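Local atomic coordinates of Vv2_1132 (Vibrio vulnificus CMCP6, PDB entry 5Y9S), a protein that is a tetrameric LysR-type regulator that probably controls transcription, binding DNA through a winged helix-turn-helix domain and sensing a ligand through its substrate-binding-like domain. Residues D[9-21]-D[69-83]. Sequence-based numbering, arbitrary orientation.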
loop_
_atom_site.group_PDB
_atom_site.type_symbol
_atom_site.label_atom_id
_atom_site.label_comp_id
_atom_site.label_asym_id
_atom_site.label_seq_id
_atom_site.Cartn_x
_atom_site.Cartn_y
_atom_site.Cartn_z
ATOM N N LEU D 9 -13.786 10.361 -2.286
ATOM C CA LEU D 9 -12.825 10.722 -1.254
ATOM C C LEU D 9 -11.905 11.807 -1.788
ATOM O O LEU D 9 -11.476 11.765 -2.941
ATOM C CB LEU D 9 -12.010 9.512 -0.819
ATOM C CG LEU D 9 -10.713 9.738 -0.077
ATOM C CD1 LEU D 9 -10.998 9.941 1.390
ATOM C CD2 LEU D 9 -9.829 8.524 -0.281
ATOM N N GLU D 10 -11.598 12.782 -0.950
ATOM C CA GLU D 10 -10.728 13.878 -1.349
ATOM C C GLU D 10 -9.349 13.683 -0.743
ATOM O O GLU D 10 -9.213 13.485 0.465
ATOM C CB GLU D 10 -11.313 15.224 -0.928
ATOM C CG GLU D 10 -12.647 15.510 -1.579
ATOM C CD GLU D 10 -12.731 16.907 -2.134
ATOM O OE1 GLU D 10 -11.683 17.589 -2.204
ATOM O OE2 GLU D 10 -13.854 17.327 -2.488
ATOM N N PHE D 11 -8.333 13.752 -1.593
ATOM C CA PHE D 11 -6.985 13.409 -1.170
ATOM C C PHE D 11 -6.545 14.250 0.019
ATOM O O PHE D 11 -5.907 13.732 0.948
ATOM C CB PHE D 11 -6.035 13.570 -2.360
ATOM C CG PHE D 11 -4.589 13.667 -1.985
ATOM C CD1 PHE D 11 -3.839 12.528 -1.796
ATOM C CD2 PHE D 11 -3.970 14.907 -1.842
ATOM C CE1 PHE D 11 -2.497 12.618 -1.455
ATOM C CE2 PHE D 11 -2.634 14.997 -1.491
ATOM C CZ PHE D 11 -1.896 13.848 -1.300
ATOM N N LYS D 12 -6.866 15.552 0.024
ATOM C CA LYS D 12 -6.263 16.380 1.068
ATOM C C LYS D 12 -6.904 16.177 2.443
ATOM O O LYS D 12 -6.321 16.613 3.441
ATOM C CB LYS D 12 -6.274 17.869 0.685
ATOM C CG LYS D 12 -7.430 18.326 -0.155
ATOM C CD LYS D 12 -7.246 19.782 -0.548
ATOM C CE LYS D 12 -6.451 19.915 -1.861
ATOM N NZ LYS D 12 -6.028 21.329 -2.151
ATOM N N TRP D 13 -8.066 15.511 2.523
ATOM C CA TRP D 13 -8.617 15.066 3.814
ATOM C C TRP D 13 -7.592 14.260 4.612
ATOM O O TRP D 13 -7.542 14.337 5.851
ATOM C CB TRP D 13 -9.853 14.185 3.584
ATOM C CG TRP D 13 -11.041 14.893 3.005
ATOM C CD1 TRP D 13 -11.224 16.250 2.904
ATOM C CD2 TRP D 13 -12.219 14.283 2.440
ATOM N NE1 TRP D 13 -12.445 16.508 2.330
ATOM C CE2 TRP D 13 -13.072 15.324 2.031
ATOM C CE3 TRP D 13 -12.626 12.965 2.243
ATOM C CZ2 TRP D 13 -14.303 15.087 1.436
ATOM C CZ3 TRP D 13 -13.848 12.727 1.652
ATOM C CH2 TRP D 13 -14.684 13.787 1.268
ATOM N N LEU D 14 -6.766 13.482 3.919
ATOM C CA LEU D 14 -5.823 12.610 4.606
ATOM C C LEU D 14 -4.789 13.418 5.369
ATOM O O LEU D 14 -4.599 13.221 6.573
ATOM C CB LEU D 14 -5.149 11.688 3.601
ATOM C CG LEU D 14 -6.134 10.901 2.756
ATOM C CD1 LEU D 14 -5.380 10.065 1.750
ATOM C CD2 LEU D 14 -6.985 10.031 3.635
ATOM N N GLU D 15 -4.108 14.337 4.694
ATOM C CA GLU D 15 -3.172 15.191 5.427
ATOM C C GLU D 15 -3.918 16.082 6.403
ATOM O O GLU D 15 -3.418 16.343 7.502
ATOM C CB GLU D 15 -2.321 16.031 4.463
ATOM C CG GLU D 15 -2.089 15.374 3.096
ATOM C CD GLU D 15 -1.276 16.245 2.123
ATOM O OE1 GLU D 15 -0.199 16.736 2.536
ATOM O OE2 GLU D 15 -1.711 16.441 0.953
ATOM N N ASP D 16 -5.122 16.536 6.037
ATOM C CA ASP D 16 -5.971 17.231 7.014
ATOM C C ASP D 16 -6.089 16.403 8.276
ATOM O O ASP D 16 -5.829 16.884 9.383
ATOM C CB ASP D 16 -7.367 17.485 6.445
ATOM C CG ASP D 16 -7.378 18.567 5.394
ATOM O OD1 ASP D 16 -6.365 19.278 5.295
ATOM O OD2 ASP D 16 -8.380 18.704 4.654
ATOM N N PHE D 17 -6.434 15.127 8.105
ATOM C CA PHE D 17 -6.587 14.235 9.243
ATOM C C PHE D 17 -5.285 14.129 10.038
ATOM O O PHE D 17 -5.269 14.368 11.248
ATOM C CB PHE D 17 -7.059 12.865 8.770
ATOM C CG PHE D 17 -6.933 11.811 9.822
ATOM C CD1 PHE D 17 -7.943 11.607 10.751
ATOM C CD2 PHE D 17 -5.786 11.022 9.895
ATOM C CE1 PHE D 17 -7.818 10.634 11.735
ATOM C CE2 PHE D 17 -5.648 10.063 10.887
ATOM C CZ PHE D 17 -6.676 9.862 11.805
ATOM N N LEU D 18 -4.187 13.739 9.377
ATOM C CA LEU D 18 -2.898 13.631 10.065
ATOM C C LEU D 18 -2.559 14.924 10.808
ATOM O O LEU D 18 -2.184 14.909 11.991
ATOM C CB LEU D 18 -1.801 13.308 9.060
ATOM C CG LEU D 18 -1.875 11.939 8.352
ATOM C CD1 LEU D 18 -0.526 11.505 7.832
ATOM C CD2 LEU D 18 -2.405 10.863 9.259
ATOM N N SER D 19 -2.723 16.065 10.129
ATOM C CA SER D 19 -2.320 17.339 10.724
ATOM C C SER D 19 -3.115 17.651 11.986
ATOM O O SER D 19 -2.557 18.180 12.950
ATOM C CB SER D 19 -2.449 18.482 9.716
ATOM O OG SER D 19 -2.521 19.718 10.404
ATOM N N LEU D 20 -4.414 17.331 12.017
ATOM C CA LEU D 20 -5.149 17.606 13.249
ATOM C C LEU D 20 -4.870 16.554 14.313
ATOM O O LEU D 20 -4.989 16.844 15.502
ATOM C CB LEU D 20 -6.667 17.728 12.978
ATOM C CG LEU D 20 -7.644 17.473 14.135
ATOM C CD1 LEU D 20 -7.482 18.505 15.221
ATOM C CD2 LEU D 20 -9.067 17.508 13.626
ATOM N N MET D 21 -4.458 15.347 13.925
ATOM C CA MET D 21 -4.084 14.357 14.934
ATOM C C MET D 21 -2.824 14.771 15.685
ATOM O O MET D 21 -2.727 14.555 16.898
ATOM C CB MET D 21 -3.891 12.992 14.286
ATOM C CG MET D 21 -3.457 11.887 15.252
ATOM S SD MET D 21 -2.870 10.383 14.388
ATOM C CE MET D 21 -2.263 9.379 15.772
ATOM N N GLY D 69 -10.917 6.602 14.775
ATOM C CA GLY D 69 -9.792 7.395 14.307
ATOM C C GLY D 69 -8.475 6.674 14.504
ATOM O O GLY D 69 -7.567 6.760 13.670
ATOM N N GLN D 70 -8.373 5.905 15.588
ATOM C CA GLN D 70 -7.147 5.163 15.824
ATOM C C GLN D 70 -6.960 4.069 14.796
ATOM O O GLN D 70 -5.860 3.907 14.266
ATOM C CB GLN D 70 -7.140 4.619 17.246
ATOM C CG GLN D 70 -6.575 5.672 18.176
ATOM C CD GLN D 70 -6.515 5.245 19.604
ATOM O OE1 GLN D 70 -7.274 4.379 20.038
ATOM N NE2 GLN D 70 -5.604 5.851 20.359
ATOM N N LYS D 71 -8.025 3.343 14.454
ATOM C CA LYS D 71 -7.918 2.407 13.331
ATOM C C LYS D 71 -7.710 3.118 11.998
ATOM O O LYS D 71 -7.164 2.512 11.076
ATOM C CB LYS D 71 -9.161 1.533 13.239
ATOM C CG LYS D 71 -9.576 0.898 14.587
ATOM C CD LYS D 71 -8.960 -0.485 14.741
ATOM C CE LYS D 71 -9.712 -1.302 15.793
ATOM N NZ LYS D 71 -9.489 -0.722 17.157
ATOM N N PHE D 72 -8.130 4.378 11.867
ATOM C CA PHE D 72 -8.009 5.073 10.587
ATOM C C PHE D 72 -6.578 5.502 10.284
ATOM O O PHE D 72 -6.247 5.747 9.117
ATOM C CB PHE D 72 -8.936 6.297 10.567
ATOM C CG PHE D 72 -9.066 6.944 9.208
ATOM C CD1 PHE D 72 -9.879 6.393 8.227
ATOM C CD2 PHE D 72 -8.367 8.105 8.912
ATOM C CE1 PHE D 72 -9.986 6.996 6.972
ATOM C CE2 PHE D 72 -8.457 8.705 7.636
ATOM C CZ PHE D 72 -9.272 8.153 6.680
ATOM N N VAL D 73 -5.717 5.571 11.290
ATOM C CA VAL D 73 -4.371 6.107 11.106
ATOM C C VAL D 73 -3.634 5.374 9.979
ATOM O O VAL D 73 -3.201 6.047 9.031
ATOM C CB VAL D 73 -3.581 6.104 12.426
ATOM C CG1 VAL D 73 -2.149 6.470 12.160
ATOM C CG2 VAL D 73 -4.199 7.131 13.436
ATOM N N PRO D 74 -3.488 4.034 9.983
ATOM C CA PRO D 74 -2.745 3.391 8.875
ATOM C C PRO D 74 -3.389 3.580 7.516
ATOM O O PRO D 74 -2.678 3.571 6.507
ATOM C CB PRO D 74 -2.715 1.898 9.267
ATOM C CG PRO D 74 -3.912 1.742 10.216
ATOM C CD PRO D 74 -3.921 3.042 10.986
ATOM N N TYR D 75 -4.714 3.727 7.435
ATOM C CA TYR D 75 -5.335 3.894 6.120
ATOM C C TYR D 75 -4.898 5.215 5.494
ATOM O O TYR D 75 -4.493 5.270 4.327
ATOM C CB TYR D 75 -6.865 3.823 6.242
ATOM C CG TYR D 75 -7.402 2.449 6.605
ATOM C CD1 TYR D 75 -7.477 2.054 7.942
ATOM C CD2 TYR D 75 -7.794 1.537 5.620
ATOM C CE1 TYR D 75 -7.954 0.809 8.304
ATOM C CE2 TYR D 75 -8.275 0.266 5.968
ATOM C CZ TYR D 75 -8.346 -0.077 7.318
ATOM O OH TYR D 75 -8.805 -1.305 7.694
ATOM N N ALA D 76 -4.939 6.290 6.276
ATOM C CA ALA D 76 -4.534 7.591 5.755
ATOM C C ALA D 76 -3.061 7.592 5.361
ATOM O O ALA D 76 -2.700 8.107 4.303
ATOM C CB ALA D 76 -4.833 8.676 6.788
ATOM N N GLU D 77 -2.198 6.989 6.182
ATOM C CA GLU D 77 -0.771 6.974 5.855
ATOM C C GLU D 77 -0.487 6.111 4.624
ATOM O O GLU D 77 0.273 6.517 3.738
ATOM C CB GLU D 77 0.045 6.496 7.060
ATOM C CG GLU D 77 -0.111 7.371 8.333
ATOM C CD GLU D 77 0.790 6.917 9.487
ATOM O OE1 GLU D 77 1.254 7.775 10.281
ATOM O OE2 GLU D 77 1.041 5.686 9.594
ATOM N N ASN D 78 -1.102 4.936 4.523
ATOM C CA ASN D 78 -0.838 4.099 3.349
ATOM C C ASN D 78 -1.275 4.815 2.070
ATOM O O ASN D 78 -0.526 4.881 1.092
ATOM C CB ASN D 78 -1.531 2.742 3.512
ATOM C CG ASN D 78 -0.937 1.919 4.675
ATOM O OD1 ASN D 78 0.270 1.931 4.899
ATOM N ND2 ASN D 78 -1.788 1.193 5.399
ATOM N N LEU D 79 -2.459 5.429 2.090
ATOM C CA LEU D 79 -2.955 6.109 0.891
ATOM C C LEU D 79 -2.066 7.283 0.533
ATOM O O LEU D 79 -1.659 7.444 -0.626
ATOM C CB LEU D 79 -4.378 6.595 1.121
ATOM C CG LEU D 79 -5.474 5.946 0.303
ATOM C CD1 LEU D 79 -6.747 6.745 0.512
ATOM C CD2 LEU D 79 -5.092 5.962 -1.144
ATOM N N LEU D 80 -1.766 8.124 1.529
ATOM C CA LEU D 80 -0.824 9.212 1.327
ATOM C C LEU D 80 0.461 8.691 0.710
ATOM O O LEU D 80 0.896 9.163 -0.347
ATOM C CB LEU D 80 -0.548 9.896 2.658
ATOM C CG LEU D 80 -0.611 11.416 2.655
ATOM C CD1 LEU D 80 -1.826 11.905 1.886
ATOM C CD2 LEU D 80 -0.696 11.859 4.094
ATOM N N ASN D 81 1.058 7.673 1.342
ATOM C CA ASN D 81 2.311 7.111 0.837
ATOM C C ASN D 81 2.134 6.517 -0.561
ATOM O O ASN D 81 2.970 6.727 -1.452
ATOM C CB ASN D 81 2.839 6.054 1.807
ATOM C CG ASN D 81 4.021 5.295 1.243
ATOM O OD1 ASN D 81 5.122 5.844 1.127
ATOM N ND2 ASN D 81 3.799 4.027 0.873
ATOM N N GLN D 82 1.030 5.807 -0.791
ATOM C CA GLN D 82 0.835 5.216 -2.106
ATOM C C GLN D 82 0.600 6.276 -3.176
ATOM O O GLN D 82 0.905 6.053 -4.357
ATOM C CB GLN D 82 -0.315 4.233 -2.067
ATOM C CG GLN D 82 -0.417 3.356 -3.303
ATOM C CD GLN D 82 0.851 2.557 -3.605
ATOM O OE1 GLN D 82 1.298 1.732 -2.797
ATOM N NE2 GLN D 82 1.429 2.798 -4.783
ATOM N N VAL D 83 0.063 7.433 -2.801
ATOM C CA VAL D 83 -0.127 8.481 -3.796
ATOM C C VAL D 83 1.200 9.147 -4.118
ATOM O O VAL D 83 1.541 9.341 -5.295
ATOM C CB VAL D 83 -1.178 9.492 -3.317
ATOM C CG1 VAL D 83 -1.054 10.768 -4.106
ATOM C CG2 VAL D 83 -2.571 8.867 -3.449
#
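Phe17 lays one face of its ring over the edge of Phe72, whose CD2 sits above the ring centre, 3.8 Å from Phe17 CZ. The pair is T-shaped, with planes at 76° and centroids 5.0 Å apart. The Phe17 ring enters as a knob the hole formed by Gly69, Phe72, Val73 and Ala76, a direction set by its chi1 of 166°, which turns CG away from the backbone N; its rim meets Val73 CG2 and the carbonyl oxygen of Gly69. Val73 CG2 also receives the sulfur of the extended Met21 chain, SD lying 3.6 Å away.

One turn toward the N-terminus of helix 11-22, Leu14 fills a second hole, among Phe72, Ala76, Leu79 and Leu80. Its two methyls divide the work: CD1 lies 3.7 Å from Leu79 CB, while CD2 rests against Ala76 CB; here the backbones come closest, Leu14 CA to Ala76 CA 5.3 Å. The interlocking is reciprocal, because Leu80 enters a hole made by Phe11, Leu14, Glu15 and Leu18. Its CD1 approaches Phe11 CE1 at 3.5 Å, and its CD2 packs on Leu18. Just before the start of helix 11-22, Leu9 CD2 and Leu79 CD1 meet tip to tip, and Val83 CG1 touches Phe11.

The axes of 11-21 and 69-83 cross at -130°; the contact joins the first helix of the helix-turn-helix domain to the long linker helix 67-90 characteristic of LysR-type regulators. Phe56 and Leu65 also pack on Phe17, whereas Glu77 turns its carboxylate to Ser167 of the third subunit. Leu9 and Phe11 also touch the second subunit, so the packing borders an interface between chains. No hydrogen bond or salt bridge links the two segments; their association therefore relies on shape complementarity and apolar burial, leaving polar groups such as the Glu77 carboxylate to make bonds beyond this helix pair.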